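Local coordinates for protein uronate isomerase (Caulobacter crescentus, PDB 2Q01) that catalyses the reversible isomerisation of D-glucuronate to D-fructuronate and of D-galacturonate to D-tagaturonate in the breakdown of hexuronic acids, at residues 60-65 / 120-125. Numbering follows the deposited sequence.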
loop_
_atom_site.group_PDB
_atom_site.type_symbol
_atom_site.label_atom_id
_atom_site.label_comp_id
_atom_site.label_asym_id
_atom_site.label_seq_id
_atom_site.Cartn_x
_atom_site.Cartn_y
_atom_site.Cartn_z
ATOM N N ASP B 60 0.522 -35.994 -11.292
ATOM C CA ASP B 60 -0.835 -35.991 -10.739
ATOM C C ASP B 60 -0.952 -35.464 -9.311
ATOM O O ASP B 60 -2.026 -35.037 -8.896
ATOM C CB ASP B 60 -1.464 -37.381 -10.838
ATOM C CG ASP B 60 -2.404 -37.505 -12.016
ATOM O OD1 ASP B 60 -3.598 -37.798 -11.786
ATOM O OD2 ASP B 60 -1.959 -37.290 -13.167
ATOM N N LEU B 61 0.151 -35.489 -8.572
ATOM C CA LEU B 61 0.156 -35.063 -7.181
ATOM C C LEU B 61 0.640 -33.621 -7.020
ATOM O O LEU B 61 0.071 -32.846 -6.240
ATOM C CB LEU B 61 1.014 -36.023 -6.345
ATOM C CG LEU B 61 1.246 -35.747 -4.857
ATOM C CD1 LEU B 61 -0.007 -35.993 -4.040
ATOM C CD2 LEU B 61 2.389 -36.592 -4.346
ATOM N N LEU B 62 1.683 -33.263 -7.764
ATOM C CA LEU B 62 2.352 -31.978 -7.569
ATOM C C LEU B 62 2.064 -30.960 -8.666
ATOM O O LEU B 62 1.858 -29.784 -8.377
ATOM C CB LEU B 62 3.870 -32.172 -7.418
ATOM C CG LEU B 62 4.376 -32.997 -6.227
ATOM C CD1 LEU B 62 5.756 -33.552 -6.520
ATOM C CD2 LEU B 62 4.381 -32.182 -4.936
ATOM N N LEU B 63 2.044 -31.419 -9.914
ATOM C CA LEU B 63 1.997 -30.524 -11.070
ATOM C C LEU B 63 0.584 -30.201 -11.574
ATOM O O LEU B 63 0.219 -29.027 -11.678
ATOM C CB LEU B 63 2.874 -31.079 -12.200
ATOM C CG LEU B 63 2.907 -30.369 -13.558
ATOM C CD1 LEU B 63 3.357 -28.905 -13.464
ATOM C CD2 LEU B 63 3.808 -31.146 -14.502
ATOM N N ALA B 64 -0.188 -31.237 -11.895
ATOM C CA ALA B 64 -1.519 -31.081 -12.493
ATOM C C ALA B 64 -2.596 -30.385 -11.635
ATOM O O ALA B 64 -3.320 -29.539 -12.161
ATOM C CB ALA B 64 -2.034 -32.421 -13.044
ATOM N N PRO B 65 -2.718 -30.728 -10.331
ATOM C CA PRO B 65 -3.795 -30.038 -9.617
ATOM C C PRO B 65 -3.427 -28.674 -9.001
ATOM O O PRO B 65 -4.305 -28.004 -8.447
ATOM C CB PRO B 65 -4.164 -31.035 -8.517
ATOM C CG PRO B 65 -2.893 -31.744 -8.216
ATOM C CD PRO B 65 -2.019 -31.684 -9.449
ATOM N N ASN B 120 10.763 -27.190 -2.547
ATOM C CA ASN B 120 12.061 -27.661 -2.062
ATOM C C ASN B 120 12.001 -28.246 -0.654
ATOM O O ASN B 120 12.814 -29.097 -0.310
ATOM C CB ASN B 120 13.139 -26.577 -2.170
ATOM C CG ASN B 120 13.589 -26.337 -3.613
ATOM O OD1 ASN B 120 13.706 -27.271 -4.413
ATOM N ND2 ASN B 120 13.852 -25.079 -3.943
ATOM N N HIS B 121 11.034 -27.791 0.144
ATOM C CA HIS B 121 10.707 -28.423 1.421
ATOM C C HIS B 121 10.179 -29.834 1.165
ATOM O O HIS B 121 10.611 -30.780 1.815
ATOM C CB HIS B 121 9.687 -27.575 2.192
ATOM C CG HIS B 121 9.358 -28.086 3.566
ATOM N ND1 HIS B 121 9.599 -27.350 4.707
ATOM C CD2 HIS B 121 8.767 -29.234 3.981
ATOM C CE1 HIS B 121 9.198 -28.033 5.765
ATOM N NE2 HIS B 121 8.692 -29.181 5.353
ATOM N N VAL B 122 9.266 -29.973 0.207
ATOM C CA VAL B 122 8.695 -31.279 -0.146
ATOM C C VAL B 122 9.773 -32.229 -0.686
ATOM O O VAL B 122 9.841 -33.392 -0.287
ATOM C CB VAL B 122 7.523 -31.140 -1.162
ATOM C CG1 VAL B 122 6.991 -32.501 -1.584
ATOM C CG2 VAL B 122 6.396 -30.327 -0.559
ATOM N N PHE B 123 10.632 -31.713 -1.562
ATOM C CA PHE B 123 11.688 -32.510 -2.181
ATOM C C PHE B 123 12.717 -32.995 -1.171
ATOM O O PHE B 123 13.106 -34.156 -1.203
ATOM C CB PHE B 123 12.397 -31.730 -3.292
ATOM C CG PHE B 123 11.539 -31.445 -4.496
ATOM C CD1 PHE B 123 11.809 -30.344 -5.300
ATOM C CD2 PHE B 123 10.471 -32.270 -4.833
ATOM C CE1 PHE B 123 11.031 -30.067 -6.421
ATOM C CE2 PHE B 123 9.687 -31.999 -5.948
ATOM C CZ PHE B 123 9.968 -30.897 -6.744
ATOM N N SER B 124 13.138 -32.108 -0.270
ATOM C CA SER B 124 14.208 -32.415 0.680
ATOM C C SER B 124 13.742 -33.071 1.977
ATOM O O SER B 124 14.446 -33.928 2.514
ATOM C CB SER B 124 15.030 -31.166 0.998
ATOM O OG SER B 124 14.261 -30.230 1.726
ATOM N N GLN B 125 12.575 -32.670 2.483
ATOM C CA GLN B 125 12.080 -33.195 3.763
ATOM C C GLN B 125 11.128 -34.382 3.620
ATOM O O GLN B 125 11.157 -35.295 4.441
ATOM C CB GLN B 125 11.407 -32.098 4.604
ATOM C CG GLN B 125 12.222 -30.823 4.792
ATOM C CD GLN B 125 13.457 -31.035 5.636
ATOM O OE1 GLN B 125 14.562 -30.679 5.231
ATOM N NE2 GLN B 125 13.279 -31.624 6.815
#
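L62 reaches from helix 58-63 to helix 114-126 with its forked end, each methyl meeting a different residue. CD2 stands 4.3 Å from CG1 of V122, a methyl-to-methyl contact between two buried branched side chains. The other methyl, CD1, comes to the edge of the F123 ring near its plane, 4.3 Å from CE2, so it lies beside the ring rather than over a face. Branching at CG separates the methyls, and chi2 at 157° turns the fork to meet both neighbours. Leucine suits this place because its fork spans two partners; valine keeps its methyls near its own helix, while phenylalanine carries a long flat group across to L62.

No polar bond links the segments. Within 120-125, N120 O accepts from S124 N at 3.0 Å and from S124 OG at 2.7 Å; chi1 at 68° folds the short serine hydroxyl back onto the preceding turn, with a C=O...OG angle of 148°.

W100 and I145 also touch L62, and Y141 packs edge-to-face with F123. The two helices thus join an apolar core shared with helices 96-105 and 138-149, about 18 Å from the chain centre of this TIM-barrel-clan enzyme. Cohesion across this small contact rests mainly on dispersion and the exclusion of water.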